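Local coordinates for protein xyloglucanase (Paenibacillus pabuli, PDB 2JEP) that probably hydrolyses internal beta-1,4 linkages in the glucan backbone of plant cell-wall xyloglucan, as a glycoside hydrolase of family 5, at residues A[100-105]-A[153-158]; A[269-274]-A[334-339]; A[278-283]-A[327-332]. All blocks are in the same frame, centred on the assembly; numbering follows the deposited sequence. Where two conformers were deposited one is given.

Contact 1: residues A[100-105]-A[153-158]; sequences PNYTIN and IKEKYK
A water molecule joins Pro-100 to Glu-155, donating to Pro-100 O at 2.6 Å and to Glu-155 OE2 at 2.6 Å. With both its hydrogens spent on these oxygens, it ties a loop carbonyl to a carboxylate that never reaches the loop directly. Glu-155 suits its place: its carboxylate reaches the water, while its aliphatic part lies at the edge of the Tyr-102 ring, with CG 4.3 Å from Tyr-102 CE2. The main contact is made by Tyr-102 and Lys-156. Lys-156 CB stands over the centre of the Tyr-102 ring, 3.7 Å from the centroid and only 10° off the normal, a CH-pi contact. The lysine chain crosses the tyrosine side chain at about a right angle, and Lys-156 CD reaches Tyr-102 CE1 at 3.6 Å. In the (beta/alpha)8 barrel, the loop between strand 85-88 and helix 106-120 is thereby laid against the next helix of the barrel wall, 150-167. A second anchor on that helix is Gln-163, whose amide bonds to Tyr-102 O and Ile-104 N and fixes the loop backbone on both sides of Thr-103. Lysine fits its place because its methylenes cover an aromatic face while the chain, starting anti to the backbone N (chi1 -177°) and extended beyond CG, carries the ammonium away from the loop to a cation-pi contact with Trp-142. Tyr-102 has a left-handed helical backbone, and its CB is directed at helix 150-167, which lays a broad flat ring across the lysine methylenes; the ring residue also touches Lys-159, three residues after Lys-156.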
loop_
_atom_site.group_PDB
_atom_site.type_symbol
_atom_site.label_atom_id
_atom_site.label_comp_id
_atom_site.label_asym_id
_atom_site.label_seq_id
_atom_site.Cartn_x
_atom_site.Cartn_y
_atom_site.Cartn_z
ATOM N N PRO A 100 11.153 -6.876 -26.878
ATOM C CA PRO A 100 9.732 -6.858 -26.558
ATOM C C PRO A 100 9.201 -7.815 -25.466
ATOM O O PRO A 100 8.029 -7.715 -25.089
ATOM C CB PRO A 100 9.104 -7.224 -27.925
ATOM C CG PRO A 100 10.078 -8.170 -28.506
ATOM C CD PRO A 100 11.413 -7.669 -28.116
ATOM N N ASN A 101 10.014 -8.768 -24.986
ATOM C CA ASN A 101 9.508 -9.764 -24.051
ATOM C C ASN A 101 9.443 -9.182 -22.629
ATOM O O ASN A 101 8.588 -9.567 -21.850
ATOM C CB ASN A 101 10.397 -11.002 -24.017
ATOM C CG ASN A 101 10.325 -11.815 -25.287
ATOM O OD1 ASN A 101 11.226 -12.617 -25.553
ATOM N ND2 ASN A 101 9.263 -11.635 -26.063
ATOM N N TYR A 102 10.351 -8.265 -22.319
ATOM C CA TYR A 102 10.430 -7.674 -20.972
ATOM C C TYR A 102 10.442 -8.755 -19.896
ATOM O O TYR A 102 9.739 -8.656 -18.893
ATOM C CB TYR A 102 9.292 -6.684 -20.758
ATOM C CG TYR A 102 9.332 -5.473 -21.659
ATOM C CD1 TYR A 102 10.303 -4.498 -21.504
ATOM C CD2 TYR A 102 8.369 -5.280 -22.633
ATOM C CE1 TYR A 102 10.323 -3.353 -22.286
ATOM C CE2 TYR A 102 8.388 -4.143 -23.433
ATOM C CZ TYR A 102 9.349 -3.179 -23.236
ATOM O OH TYR A 102 9.345 -2.034 -24.005
ATOM N N THR A 103 11.247 -9.784 -20.110
ATOM C CA THR A 103 11.270 -10.934 -19.219
ATOM C C THR A 103 11.833 -10.550 -17.859
ATOM O O THR A 103 12.894 -9.970 -17.763
ATOM C CB THR A 103 12.127 -12.063 -19.812
ATOM O OG1 THR A 103 11.590 -12.401 -21.096
ATOM C CG2 THR A 103 12.165 -13.305 -18.891
ATOM N N ILE A 104 11.090 -10.885 -16.812
ATOM C CA ILE A 104 11.535 -10.654 -15.440
ATOM C C ILE A 104 12.494 -11.759 -15.012
ATOM O O ILE A 104 12.211 -12.941 -15.190
ATOM C CB ILE A 104 10.337 -10.620 -14.461
ATOM C CG1 ILE A 104 9.326 -9.544 -14.868
ATOM C CG2 ILE A 104 10.815 -10.379 -13.014
ATOM C CD1 ILE A 104 8.030 -9.653 -14.112
ATOM N N ASN A 105 13.595 -11.332 -14.399
ATOM C CA ASN A 105 14.589 -12.285 -13.857
ATOM C C ASN A 105 13.871 -13.362 -13.060
ATOM O O ASN A 105 13.112 -13.098 -12.132
ATOM C CB ASN A 105 15.613 -11.635 -12.918
ATOM C CG ASN A 105 16.750 -10.942 -13.638
ATOM O OD1 ASN A 105 17.626 -10.365 -12.994
ATOM N ND2 ASN A 105 16.753 -10.990 -14.960
ATOM N N ILE A 153 5.857 2.239 -22.394
ATOM C CA ILE A 153 5.516 2.067 -20.966
ATOM C C ILE A 153 4.346 1.088 -20.811
ATOM O O ILE A 153 4.382 0.176 -19.977
ATOM C CB ILE A 153 5.174 3.403 -20.316
ATOM C CG1 ILE A 153 6.432 4.302 -20.252
ATOM C CG2 ILE A 153 4.568 3.211 -18.932
ATOM C CD1 ILE A 153 6.110 5.793 -19.900
ATOM N N LYS A 154 3.300 1.287 -21.602
ATOM C CA LYS A 154 2.112 0.457 -21.492
ATOM C C LYS A 154 2.353 -0.979 -21.896
ATOM O O LYS A 154 1.806 -1.897 -21.262
ATOM C CB LYS A 154 0.975 1.049 -22.317
ATOM C CG LYS A 154 0.424 2.331 -21.713
ATOM C CD LYS A 154 -0.567 2.999 -22.660
ATOM C CE LYS A 154 -1.212 4.199 -22.043
ATOM N NZ LYS A 154 -2.232 4.788 -22.971
ATOM N N GLU A 155 3.172 -1.191 -22.931
ATOM C CA GLU A 155 3.474 -2.550 -23.320
ATOM C C GLU A 155 4.349 -3.265 -22.304
ATOM O O GLU A 155 4.129 -4.419 -21.995
ATOM C CB GLU A 155 4.138 -2.550 -24.708
ATOM C CG GLU A 155 4.523 -3.908 -25.256
ATOM C CD GLU A 155 3.383 -4.824 -25.588
ATOM O OE1 GLU A 155 2.240 -4.342 -25.758
ATOM O OE2 GLU A 155 3.660 -6.066 -25.721
ATOM N N LYS A 156 5.346 -2.574 -21.786
ATOM C CA LYS A 156 6.192 -3.127 -20.737
ATOM C C LYS A 156 5.356 -3.495 -19.527
ATOM O O LYS A 156 5.503 -4.565 -18.948
ATOM C CB LYS A 156 7.261 -2.109 -20.372
ATOM C CG LYS A 156 8.283 -2.553 -19.319
ATOM C CD LYS A 156 9.438 -1.547 -19.246
ATOM C CE LYS A 156 10.459 -1.878 -18.191
ATOM N NZ LYS A 156 11.635 -0.951 -18.309
ATOM N N TYR A 157 4.487 -2.579 -19.117
ATOM C CA TYR A 157 3.614 -2.823 -17.976
ATOM C C TYR A 157 2.718 -4.050 -18.173
ATOM O O TYR A 157 2.586 -4.897 -17.279
ATOM C CB TYR A 157 2.796 -1.554 -17.731
ATOM C CG TYR A 157 1.897 -1.564 -16.523
ATOM C CD1 TYR A 157 2.428 -1.507 -15.239
ATOM C CD2 TYR A 157 0.518 -1.567 -16.660
ATOM C CE1 TYR A 157 1.608 -1.432 -14.131
ATOM C CE2 TYR A 157 -0.310 -1.509 -15.556
ATOM C CZ TYR A 157 0.229 -1.438 -14.285
ATOM O OH TYR A 157 -0.624 -1.384 -13.193
ATOM N N LYS A 158 2.099 -4.153 -19.352
ATOM C CA LYS A 158 1.331 -5.327 -19.693
ATOM C C LYS A 158 2.161 -6.603 -19.552
ATOM O O LYS A 158 1.731 -7.577 -18.938
ATOM C CB LYS A 158 0.763 -5.193 -21.116
ATOM C CG LYS A 158 0.000 -6.444 -21.622
ATOM C CD LYS A 158 -0.359 -6.254 -23.090
ATOM C CE LYS A 158 -0.886 -7.474 -23.778
ATOM N NZ LYS A 158 -1.062 -7.122 -25.220
HETATM O O HOH W 1 6.170 -6.506 -26.412
#

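Contact 2: residues A[269-274]-A[334-339]; sequences WDFAGE and SSNNVY
Phe-271 and Asn-336 both hold CG anti to the backbone N (chi1 171° and 174°), which sends the phenyl ring and the amide out from their backbones to meet. Phe-271 CE1 lies 4.0 Å from Asn-336 ND2, with ring and amide planes 54° apart. Phe-271 CE1 also packs against Tyr-339 CB at 4.0 Å, and Phe-271 CZ comes within 3.8 Å of Tyr-339 O; the two aromatic side chains cross at about a right angle. Asparagine serves here because its amide works at both ends: OD1 accepts from Lys-329 N, and Asn-336 ND2 donates to Thr-280 O and to a water 3.0 Å from it. That water donates to Phe-271 O at 3.1 Å, so a buried bridge links the two segments beside the apolar contact. The phenyl ring is further enclosed by Trp-282 and, edge to face, by Tyr-343. An alanine in place of Phe-271 is likely to open a gap between the two helices and to leave Tyr-339 CB and the rings of Trp-282 and Tyr-343 without their shared apolar partner. Helix 269-272 belongs to the connection after strand 259-265, and helix 336-353 begins beyond strand 319-324; the contact thus joins two successive beta-alpha connections at the C-terminal end of the strands in a (beta/alpha)8 barrel, the end that carries the active site in family 5 enzymes.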
loop_
_atom_site.group_PDB
_atom_site.type_symbol
_atom_site.label_atom_id
_atom_site.label_comp_id
_atom_site.label_asym_id
_atom_site.label_seq_id
_atom_site.Cartn_x
_atom_site.Cartn_y
_atom_site.Cartn_z
ATOM N N TRP A 269 1.297 15.951 7.570
ATOM C CA TRP A 269 2.671 15.503 7.341
ATOM C C TRP A 269 3.641 16.059 8.358
ATOM O O TRP A 269 4.598 15.391 8.742
ATOM C CB TRP A 269 3.120 15.930 5.949
ATOM C CG TRP A 269 4.475 15.425 5.554
ATOM C CD1 TRP A 269 5.608 16.168 5.394
ATOM C CD2 TRP A 269 4.835 14.066 5.287
ATOM N NE1 TRP A 269 6.659 15.350 5.042
ATOM C CE2 TRP A 269 6.213 14.057 4.982
ATOM C CE3 TRP A 269 4.138 12.842 5.319
ATOM C CZ2 TRP A 269 6.893 12.890 4.636
ATOM C CZ3 TRP A 269 4.830 11.674 4.978
ATOM C CH2 TRP A 269 6.194 11.722 4.630
ATOM N N ASP A 270 3.420 17.287 8.812
ATOM C CA ASP A 270 4.324 17.886 9.759
ATOM C C ASP A 270 4.489 17.034 11.021
ATOM O O ASP A 270 5.596 16.939 11.555
ATOM C CB ASP A 270 4.010 19.372 10.026
ATOM C CG ASP A 270 2.617 19.669 10.600
ATOM O OD1 ASP A 270 1.793 18.767 10.806
ATOM O OD2 ASP A 270 2.369 20.903 10.794
ATOM N N PHE A 271 3.407 16.386 11.446
ATOM C CA PHE A 271 3.472 15.403 12.519
ATOM C C PHE A 271 4.000 14.055 12.074
ATOM O O PHE A 271 4.899 13.490 12.697
ATOM C CB PHE A 271 2.069 15.213 13.141
ATOM C CG PHE A 271 1.979 14.065 14.105
ATOM C CD1 PHE A 271 2.644 14.104 15.317
ATOM C CD2 PHE A 271 1.294 12.911 13.765
ATOM C CE1 PHE A 271 2.605 13.015 16.198
ATOM C CE2 PHE A 271 1.263 11.814 14.617
ATOM C CZ PHE A 271 1.930 11.863 15.846
ATOM N N ALA A 272 3.390 13.520 11.014
ATOM C CA ALA A 272 3.542 12.106 10.701
ATOM C C ALA A 272 4.821 11.756 9.968
ATOM O O ALA A 272 5.342 10.640 10.148
ATOM C CB ALA A 272 2.345 11.605 9.902
ATOM N N GLY A 273 5.294 12.654 9.109
ATOM C CA GLY A 273 6.409 12.303 8.247
ATOM C C GLY A 273 7.564 13.281 8.148
ATOM O O GLY A 273 8.659 12.902 7.703
ATOM N N GLU A 274 7.354 14.543 8.516
ATOM C CA GLU A 274 8.425 15.534 8.382
ATOM C C GLU A 274 9.532 15.262 9.413
ATOM O O GLU A 274 9.260 15.152 10.608
ATOM C CB GLU A 274 7.856 16.940 8.572
ATOM C CG GLU A 274 8.856 18.039 8.355
ATOM C CD GLU A 274 8.308 19.448 8.477
ATOM O OE1 GLU A 274 7.119 19.579 8.749
ATOM O OE2 GLU A 274 9.095 20.414 8.343
ATOM N N SER A 334 10.027 13.589 24.400
ATOM C CA SER A 334 9.990 12.321 25.088
ATOM C C SER A 334 8.599 11.729 25.244
ATOM O O SER A 334 8.475 10.552 25.583
ATOM C CB SER A 334 10.681 12.400 26.445
ATOM O OG SER A 334 9.991 13.310 27.290
ATOM N N SER A 335 7.564 12.514 24.953
ATOM C CA SER A 335 6.184 12.015 24.951
ATOM C C SER A 335 5.657 11.571 23.586
ATOM O O SER A 335 4.515 11.179 23.479
ATOM C CB SER A 335 5.239 13.036 25.542
ATOM O OG SER A 335 5.023 14.172 24.713
ATOM N N ASN A 336 6.492 11.597 22.551
ATOM C CA ASN A 336 5.990 11.376 21.201
ATOM C C ASN A 336 5.247 10.076 21.012
ATOM O O ASN A 336 4.286 10.026 20.245
ATOM C CB ASN A 336 7.131 11.524 20.202
ATOM C CG ASN A 336 6.744 11.161 18.777
ATOM O OD1 ASN A 336 7.238 10.152 18.246
ATOM N ND2 ASN A 336 5.914 11.990 18.127
ATOM N N ASN A 337 5.672 8.997 21.666
ATOM C CA ASN A 337 4.999 7.719 21.424
ATOM C C ASN A 337 3.550 7.707 21.905
ATOM O O ASN A 337 2.742 6.945 21.382
ATOM C CB ASN A 337 5.785 6.543 21.998
ATOM C CG ASN A 337 6.896 6.076 21.092
ATOM O OD1 ASN A 337 6.798 6.188 19.881
ATOM N ND2 ASN A 337 7.982 5.581 21.675
ATOM N N VAL A 338 3.207 8.554 22.873
ATOM C CA VAL A 338 1.809 8.690 23.246
ATOM C C VAL A 338 0.990 9.070 22.025
ATOM O O VAL A 338 -0.102 8.535 21.796
ATOM C CB VAL A 338 1.627 9.795 24.351
ATOM C CG1 VAL A 338 0.163 10.058 24.655
ATOM C CG2 VAL A 338 2.400 9.395 25.641
ATOM N N TYR A 339 1.524 9.987 21.230
ATOM C CA TYR A 339 0.808 10.489 20.053
ATOM C C TYR A 339 0.880 9.584 18.846
ATOM O O TYR A 339 -0.065 9.526 18.070
ATOM C CB TYR A 339 1.204 11.965 19.744
ATOM C CG TYR A 339 1.078 12.735 21.032
ATOM C CD1 TYR A 339 -0.171 12.883 21.625
ATOM C CD2 TYR A 339 2.199 13.080 21.770
ATOM C CE1 TYR A 339 -0.312 13.419 22.869
ATOM C CE2 TYR A 339 2.066 13.643 23.030
ATOM C CZ TYR A 339 0.808 13.782 23.580
ATOM O OH TYR A 339 0.626 14.288 24.857
HETATM O O HOH W 2 5.631 11.768 15.159
#

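Contact 3: residues A[278-283]-A[327-332]; sequences NITQWG and IDKTSY
The Tyr-332 ring has Ser-331 OG over one face, offset toward the rim, and Lys-329 CB at its edge, in the ring plane; at the base of the side chain, Tyr-332 CB touches Thr-280 CG2 at 4.0 Å. Thr-280 CG2 also meets Lys-329 CD at 4.0 Å, so the one methyl touches both residues. Threonine suits the position because its other branch is polar: OG1 bonds to Asp-333. Lys-329 CG is anti to its carbonyl carbon (chi1 -64°), and the chain runs out extended from there to put NZ 2.9 Å from Ile-279 O, in the carbonyl plane, with a C=O...N angle of 157°. Asp-270 O, Glu-274 O and Asn-276 O also bond to this nitrogen, so four main-chain carbonyls surround the three N-H of the buried ammonium and would help to stabilise its charge. A long, flexible cation is well matched to gathering several backbone oxygens at one point. Behind it, an Asx turn shapes the loop: Asp-328 OD1 accepts from Thr-330 N at 2.9 Å and, through its syn lone pair, from Thr-330 OG1 at 2.7 Å. Segment 278-283 leads from helix 269-272 toward helix 298-313, while segment 327-332 leads from barrel strand 319-324 to helix 336-353; Lys-329 clamps the two together beside helix 269-272, and Trp-282 packs on Ala-346 of helix 336-353.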
loop_
_atom_site.group_PDB
_atom_site.type_symbol
_atom_site.label_atom_id
_atom_site.label_comp_id
_atom_site.label_asym_id
_atom_site.label_seq_id
_atom_site.Cartn_x
_atom_site.Cartn_y
_atom_site.Cartn_z
ATOM N N ASN A 278 9.605 19.902 14.845
ATOM C CA ASN A 278 8.671 21.036 14.922
ATOM C C ASN A 278 7.332 20.599 15.530
ATOM O O ASN A 278 6.769 21.289 16.387
ATOM C CB ASN A 278 8.405 21.651 13.547
ATOM C CG ASN A 278 9.641 22.256 12.900
ATOM O OD1 ASN A 278 10.652 22.505 13.564
ATOM N ND2 ASN A 278 9.528 22.555 11.590
ATOM N N ILE A 279 6.804 19.466 15.068
ATOM C CA ILE A 279 5.501 18.955 15.489
ATOM C C ILE A 279 5.699 17.503 15.920
ATOM O O ILE A 279 6.119 16.646 15.128
ATOM C CB ILE A 279 4.470 19.021 14.342
ATOM C CG1 ILE A 279 4.288 20.457 13.835
ATOM C CG2 ILE A 279 3.145 18.399 14.785
ATOM C CD1 ILE A 279 3.758 21.476 14.871
ATOM N N THR A 280 5.375 17.231 17.184
ATOM C CA THR A 280 5.613 15.936 17.790
ATOM C C THR A 280 4.375 15.341 18.482
ATOM O O THR A 280 4.465 14.266 19.073
ATOM C CB THR A 280 6.757 16.050 18.810
ATOM O OG1 THR A 280 6.411 17.077 19.740
ATOM C CG2 THR A 280 8.089 16.387 18.122
ATOM N N GLN A 281 3.232 16.030 18.389
ATOM C CA GLN A 281 2.017 15.602 19.057
ATOM C C GLN A 281 0.847 15.733 18.097
ATOM O O GLN A 281 0.914 16.479 17.131
ATOM C CB GLN A 281 1.763 16.435 20.329
ATOM C CG GLN A 281 3.014 16.560 21.209
ATOM C CD GLN A 281 2.748 17.192 22.535
ATOM O OE1 GLN A 281 1.639 17.675 22.834
ATOM N NE2 GLN A 281 3.771 17.195 23.368
ATOM N N TRP A 282 -0.222 15.010 18.391
ATOM C CA TRP A 282 -1.408 14.953 17.552
ATOM C C TRP A 282 -2.623 14.593 18.401
ATOM O O TRP A 282 -2.532 13.762 19.295
ATOM C CB TRP A 282 -1.227 13.880 16.455
ATOM C CG TRP A 282 -2.383 13.813 15.494
ATOM C CD1 TRP A 282 -2.533 14.562 14.350
ATOM C CD2 TRP A 282 -3.568 13.021 15.614
ATOM N NE1 TRP A 282 -3.732 14.258 13.758
ATOM C CE2 TRP A 282 -4.394 13.342 14.526
ATOM C CE3 TRP A 282 -4.022 12.078 16.546
ATOM C CZ2 TRP A 282 -5.614 12.722 14.319
ATOM C CZ3 TRP A 282 -5.240 11.500 16.355
ATOM C CH2 TRP A 282 -6.026 11.829 15.252
ATOM N N GLY A 283 -3.752 15.189 18.047
ATOM C CA GLY A 283 -5.027 14.859 18.615
ATOM C C GLY A 283 -5.301 15.537 19.940
ATOM O O GLY A 283 -4.474 16.270 20.490
ATOM N N ILE A 327 6.293 8.878 12.159
ATOM C CA ILE A 327 7.693 8.617 12.442
ATOM C C ILE A 327 8.078 8.889 13.896
ATOM O O ILE A 327 7.507 9.761 14.577
ATOM C CB ILE A 327 8.633 9.418 11.509
ATOM C CG1 ILE A 327 8.511 10.952 11.689
ATOM C CG2 ILE A 327 8.413 8.967 10.072
ATOM C CD1 ILE A 327 9.522 11.715 10.928
ATOM N N ASP A 328 9.107 8.171 14.353
ATOM C CA ASP A 328 9.573 8.246 15.737
ATOM C C ASP A 328 10.297 9.549 16.005
ATOM O O ASP A 328 11.398 9.773 15.502
ATOM C CB ASP A 328 10.476 7.051 16.012
ATOM C CG ASP A 328 10.945 6.937 17.457
ATOM O OD1 ASP A 328 10.927 7.955 18.175
ATOM O OD2 ASP A 328 11.347 5.798 17.820
ATOM N N LYS A 329 9.656 10.399 16.813
ATOM C CA LYS A 329 10.204 11.709 17.205
ATOM C C LYS A 329 10.515 11.757 18.696
ATOM O O LYS A 329 10.583 12.845 19.266
ATOM C CB LYS A 329 9.272 12.859 16.771
ATOM C CG LYS A 329 9.132 12.962 15.274
ATOM C CD LYS A 329 8.334 14.167 14.862
ATOM C CE LYS A 329 8.124 14.234 13.375
ATOM N NZ LYS A 329 7.646 15.600 12.946
ATOM N N THR A 330 10.729 10.591 19.320
ATOM C CA THR A 330 11.079 10.575 20.739
ATOM C C THR A 330 12.426 11.240 21.044
ATOM O O THR A 330 12.642 11.637 22.195
ATOM C CB THR A 330 11.109 9.141 21.303
ATOM O OG1 THR A 330 12.058 8.342 20.583
ATOM C CG2 THR A 330 9.729 8.506 21.277
ATOM N N SER A 331 13.272 11.432 20.025
ATOM C CA SER A 331 14.533 12.170 20.183
ATOM C C SER A 331 14.304 13.675 20.311
ATOM O O SER A 331 15.206 14.411 20.708
ATOM C CB SER A 331 15.485 11.907 19.014
ATOM O OG SER A 331 14.961 12.356 17.776
ATOM N N TYR A 332 13.106 14.127 19.954
ATOM C CA TYR A 332 12.735 15.544 20.034
ATOM C C TYR A 332 11.791 15.820 21.205
ATOM O O TYR A 332 11.856 16.887 21.810
ATOM C CB TYR A 332 12.049 15.967 18.739
ATOM C CG TYR A 332 12.843 15.733 17.457
ATOM C CD1 TYR A 332 13.955 16.497 17.138
ATOM C CD2 TYR A 332 12.461 14.782 16.545
ATOM C CE1 TYR A 332 14.644 16.306 15.945
ATOM C CE2 TYR A 332 13.130 14.569 15.385
ATOM C CZ TYR A 332 14.224 15.342 15.074
ATOM O OH TYR A 332 14.879 15.185 13.874
#

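All three contacts belong to one (beta/alpha)8 barrel, contact 1 lying on the opposite side of the chain's centre from contacts 2 and 3. Contact 1 is complete along the chain before the others begin, and its nearest atoms are about 23 Å from contact 2 and about 27 Å from contact 3. It ties the loop between strand 85-88 and helix 106-120 to wall helix 150-167. Contacts 2 and 3 have centres about 3 Å apart, and both segments of contact 3 fall in the sequence between those of contact 2. Sharing hydrogen bonds such as Ala-272 O with Ile-327 N, they form one network at the C-terminal end of strands 259-265 and 319-324.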